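Local coordinates for protein ochratoxinase (Aspergillus niger, PDB 4C65) that hydrolyses the amide bond of ochratoxin A to release ochratoxin alpha and L-phenylalanine, acting as a zinc-dependent carboxypeptidase of the amidohydrolase superfamily, at residues D67-F72 / V285-V290; T335-A338 / P342-L345. All blocks are in the same frame, centred on the assembly; numbering follows the deposited sequence.

Contact 1 (D67-F72 / V285-V290); sequences DCHMHF and VATRSV
His69 meets Thr287 through a single methyl group: Thr287 CG2 lies 3.4 Å from His69 ND1 and 3.7 Å from His69 CG, approaching the imidazole obliquely. With its CG anti to the backbone N (chi1 -160°), His69 carries its ring across to this methyl. This pair is the tight part of the contact; His69 CB and Val285 CG1, 4.4 Å apart, form a looser flank that is still buried. Van der Waals packing alone holds the segments, with no hydrogen bond between them. The polar atoms turn to other partners. His69 ND1 is hydrogen-bonded to Glu264 OE1, which, together with zinc binding, probably helps set the rotation of the ring, and Thr287 OG1 is bonded to His265 ND1 and also donates to Ala286 O at 2.7 Å. Ahead of the histidine, an Asx turn holds the corner of the chain, His69 N donating to Asp67 OD1 at 3.0 Å with an N-H...O angle of 158°. Toward His71 and Val290, both partly exposed, the packing ends. Strand 60-67 leads into the paired zinc ligands His69 and His71, the HxH motif at the C-terminal end of the first barrel strand in metal-dependent amidohydrolases.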
loop_
_atom_site.group_PDB
_atom_site.type_symbol
_atom_site.label_atom_id
_atom_site.label_comp_id
_atom_site.label_asym_id
_atom_site.label_seq_id
_atom_site.Cartn_x
_atom_site.Cartn_y
_atom_site.Cartn_z
ATOM N N ASP A 67 42.599 3.726 -0.014
ATOM C CA ASP A 67 41.921 4.360 -1.115
ATOM C C ASP A 67 40.662 4.995 -0.579
ATOM O O ASP A 67 39.846 4.317 0.064
ATOM C CB ASP A 67 41.615 3.397 -2.238
ATOM C CG ASP A 67 41.287 4.135 -3.533
ATOM O OD1 ASP A 67 40.136 4.652 -3.651
ATOM O OD2 ASP A 67 42.185 4.204 -4.395
ATOM N N CYS A 68 40.512 6.288 -0.846
ATOM C CA CYS A 68 39.442 7.067 -0.266
ATOM C C CYS A 68 38.221 7.225 -1.153
ATOM O O CYS A 68 37.314 7.993 -0.828
ATOM C CB CYS A 68 39.977 8.429 0.119
ATOM S SG CYS A 68 41.306 8.326 1.340
ATOM N N HIS A 69 38.192 6.525 -2.277
ATOM C CA HIS A 69 37.028 6.554 -3.135
ATOM C C HIS A 69 36.726 5.201 -3.784
ATOM O O HIS A 69 37.006 4.995 -4.949
ATOM C CB HIS A 69 37.159 7.626 -4.217
ATOM C CG HIS A 69 35.841 8.017 -4.809
ATOM N ND1 HIS A 69 35.440 9.326 -4.919
ATOM C CD2 HIS A 69 34.796 7.272 -5.243
ATOM C CE1 HIS A 69 34.224 9.373 -5.437
ATOM N NE2 HIS A 69 33.809 8.142 -5.634
ATOM N N MET A 70 36.136 4.302 -3.011
ATOM C CA MET A 70 35.755 2.987 -3.495
ATOM C C MET A 70 34.241 2.901 -3.536
ATOM O O MET A 70 33.562 3.695 -2.920
ATOM C CB MET A 70 36.317 1.910 -2.576
ATOM C CG MET A 70 37.844 1.928 -2.414
ATOM S SD MET A 70 38.724 1.831 -3.975
ATOM C CE MET A 70 38.324 0.134 -4.411
ATOM N N HIS A 71 33.710 1.973 -4.311
ATOM C CA HIS A 71 32.288 1.711 -4.277
ATOM C C HIS A 71 32.034 0.213 -4.203
ATOM O O HIS A 71 32.465 -0.542 -5.054
ATOM C CB HIS A 71 31.530 2.384 -5.429
ATOM C CG HIS A 71 32.071 2.078 -6.794
ATOM N ND1 HIS A 71 32.676 3.036 -7.584
ATOM C CD2 HIS A 71 32.065 0.939 -7.531
ATOM C CE1 HIS A 71 33.034 2.496 -8.740
ATOM N NE2 HIS A 71 32.686 1.222 -8.727
ATOM N N PHE A 72 31.352 -0.197 -3.141
ATOM C CA PHE A 72 31.128 -1.576 -2.852
ATOM C C PHE A 72 29.860 -2.025 -3.542
ATOM O O PHE A 72 28.828 -2.248 -2.916
ATOM C CB PHE A 72 31.040 -1.787 -1.334
ATOM C CG PHE A 72 32.383 -1.981 -0.667
ATOM C CD1 PHE A 72 33.357 -1.003 -0.735
ATOM C CD2 PHE A 72 32.644 -3.127 0.063
ATOM C CE1 PHE A 72 34.587 -1.179 -0.114
ATOM C CE2 PHE A 72 33.859 -3.302 0.682
ATOM C CZ PHE A 72 34.833 -2.317 0.606
ATOM N N VAL A 285 40.113 14.970 -3.010
ATOM C CA VAL A 285 40.274 13.647 -3.569
ATOM C C VAL A 285 39.956 13.704 -5.050
ATOM O O VAL A 285 38.789 13.738 -5.451
ATOM C CB VAL A 285 39.348 12.651 -2.866
ATOM C CG1 VAL A 285 39.556 11.246 -3.414
ATOM C CG2 VAL A 285 39.597 12.700 -1.366
ATOM N N ALA A 286 41.000 13.663 -5.870
ATOM C CA ALA A 286 40.864 13.953 -7.300
ATOM C C ALA A 286 40.168 12.851 -8.123
ATOM O O ALA A 286 39.428 13.155 -9.041
ATOM C CB ALA A 286 42.236 14.276 -7.887
ATOM N N THR A 287 40.403 11.591 -7.760
ATOM C CA THR A 287 40.002 10.418 -8.565
ATOM C C THR A 287 40.373 10.569 -10.033
ATOM O O THR A 287 39.536 10.458 -10.914
ATOM C CB THR A 287 38.505 10.049 -8.409
ATOM O OG1 THR A 287 37.683 11.040 -9.018
ATOM C CG2 THR A 287 38.113 9.941 -6.944
ATOM N N ARG A 288 41.656 10.802 -10.290
ATOM C CA ARG A 288 42.130 11.042 -11.643
ATOM C C ARG A 288 42.005 9.794 -12.489
ATOM O O ARG A 288 41.875 9.896 -13.705
ATOM C CB ARG A 288 43.581 11.562 -11.638
ATOM C CG ARG A 288 44.164 11.902 -13.014
ATOM C CD ARG A 288 43.421 13.025 -13.713
ATOM N NE ARG A 288 43.872 13.196 -15.083
ATOM C CZ ARG A 288 43.445 14.161 -15.908
ATOM N NH1 ARG A 288 42.523 15.038 -15.519
ATOM N NH2 ARG A 288 43.926 14.242 -17.131
ATOM N N SER A 289 42.013 8.623 -11.853
ATOM C CA SER A 289 41.866 7.344 -12.578
ATOM C C SER A 289 40.628 7.318 -13.463
ATOM O O SER A 289 40.679 6.888 -14.610
ATOM C CB SER A 289 41.802 6.162 -11.617
ATOM O OG SER A 289 43.083 5.846 -11.108
ATOM N N VAL A 290 39.516 7.782 -12.931
ATOM C CA VAL A 290 38.280 7.753 -13.648
ATOM C C VAL A 290 38.313 8.623 -14.907
ATOM O O VAL A 290 37.770 8.255 -15.960
ATOM C CB VAL A 290 37.161 8.097 -12.646
ATOM C CG1 VAL A 290 36.434 9.404 -12.925
ATOM C CG2 VAL A 290 36.189 6.945 -12.483
#

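Contact 2 (T335-A338 / P342-L345); sequences TDTA and PTAL
The backbone bends back on itself over a few residues, bringing Thr335 CA within 5.6 Å of Thr343 CA, whereas Thr337 CA and Pro342 CA stay 7.5 Å apart. Thr335 OG1 fits against the backbone of the returning segment, 3.3 Å from Thr343 CA and 3.5 Å from Thr343 CG2. A chi1 of -55° sets this OG1 beside the backbone N and leaves Thr335 CG2 anti to that nitrogen, where it rests 3.8 Å from Pro342 O. The Thr335 hydroxyl probably also hydrogen-bonds Asp67 OD2, though the modelled separation is unusually short. Thr337 divides its branches between two neighbours: OG1 approaches Pro342 CD at 3.6 Å, and CG2 packs against Thr343 CG2 at 3.9 Å. Thr343 therefore presents one methyl to both threonines of the first segment, and its side chain crosses each of them at about a right angle. Across the turn, carbon and oxygen surfaces meet in van der Waals contact alone. The CB of Asp336 points away from this packing; its side chain touches His69 and His265, and OD1 makes a weak hydrogen bond with His71 ND1. Phe437 of a neighbouring subunit packs on Ala338 and Pro342. This is the loop that follows barrel strand 331-332 and leads into helix 344-354, bearing the active-site aspartate found after the eighth strand in amidohydrolase barrels.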
loop_
_atom_site.group_PDB
_atom_site.type_symbol
_atom_site.label_atom_id
_atom_site.label_comp_id
_atom_site.label_asym_id
_atom_site.label_seq_id
_atom_site.Cartn_x
_atom_site.Cartn_y
_atom_site.Cartn_z
ATOM N N THR A 335 40.319 6.313 -6.168
ATOM C CA THR A 335 40.342 5.778 -7.536
ATOM C C THR A 335 38.977 5.813 -8.226
ATOM O O THR A 335 38.884 5.965 -9.450
ATOM C CB THR A 335 40.883 4.341 -7.492
ATOM O OG1 THR A 335 42.152 4.348 -6.836
ATOM C CG2 THR A 335 41.074 3.779 -8.893
ATOM N N ASP A 336 37.922 5.683 -7.424
ATOM C CA ASP A 336 36.553 5.520 -7.898
ATOM C C ASP A 336 36.416 4.205 -8.646
ATOM O O ASP A 336 36.154 4.170 -9.840
ATOM C CB ASP A 336 36.118 6.700 -8.753
ATOM C CG ASP A 336 34.597 6.839 -8.840
ATOM O OD1 ASP A 336 33.855 5.892 -8.539
ATOM O OD2 ASP A 336 34.147 7.921 -9.233
ATOM N N THR A 337 36.584 3.119 -7.916
ATOM C CA THR A 337 36.539 1.786 -8.505
ATOM C C THR A 337 36.002 0.762 -7.493
ATOM O O THR A 337 35.822 1.058 -6.319
ATOM C CB THR A 337 37.957 1.399 -8.982
ATOM O OG1 THR A 337 37.898 0.235 -9.801
ATOM C CG2 THR A 337 38.870 1.152 -7.801
ATOM N N ALA A 338 35.747 -0.449 -7.971
ATOM C CA ALA A 338 35.332 -1.560 -7.115
ATOM C C ALA A 338 36.516 -2.065 -6.309
ATOM O O ALA A 338 37.660 -1.970 -6.744
ATOM C CB ALA A 338 34.770 -2.701 -7.974
ATOM N N PRO A 342 42.051 -1.304 -9.771
ATOM C CA PRO A 342 43.391 -0.811 -10.032
ATOM C C PRO A 342 43.712 0.451 -9.240
ATOM O O PRO A 342 44.017 1.482 -9.826
ATOM C CB PRO A 342 43.350 -0.514 -11.525
ATOM C CG PRO A 342 41.936 -0.106 -11.767
ATOM C CD PRO A 342 41.127 -1.001 -10.876
ATOM N N THR A 343 43.676 0.362 -7.913
ATOM C CA THR A 343 43.907 1.525 -7.080
ATOM C C THR A 343 45.354 2.091 -7.140
ATOM O O THR A 343 45.566 3.295 -6.980
ATOM C CB THR A 343 43.540 1.226 -5.618
ATOM O OG1 THR A 343 44.194 0.026 -5.187
ATOM C CG2 THR A 343 42.008 1.083 -5.471
ATOM N N ALA A 344 46.330 1.216 -7.394
ATOM C CA ALA A 344 47.742 1.620 -7.458
ATOM C C ALA A 344 48.004 2.651 -8.550
ATOM O O ALA A 344 48.877 3.500 -8.403
ATOM C CB ALA A 344 48.630 0.397 -7.662
ATOM N N LEU A 345 47.232 2.592 -9.629
ATOM C CA LEU A 345 47.315 3.582 -10.694
ATOM C C LEU A 345 47.157 5.022 -10.203
ATOM O O LEU A 345 47.695 5.958 -10.809
ATOM C CB LEU A 345 46.231 3.337 -11.735
ATOM C CG LEU A 345 46.435 2.342 -12.872
ATOM C CD1 LEU A 345 45.349 2.523 -13.924
ATOM C CD2 LEU A 345 47.782 2.530 -13.545
#

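How the contacts relate
From the N terminus, the chain leaves strand 60-67 and enters 67-72, then runs through more than two hundred residues of alternating helices and strands before 285-290 closes contact 1. That contact joins the end of the first barrel strand to the loop between strand 283-285 and helix 288-297. Contact 2 opens later and closes a loop of only three intervening residues ahead of helix 344-354. The two therefore follow in series, neither nesting nor crossing, yet they touch in space, their centres about 6 Å apart. His69 O and Asp336 N, 2.7 Å apart, are probably hydrogen-bonded, so the segments after the first and last barrel strands are joined beside the zinc site.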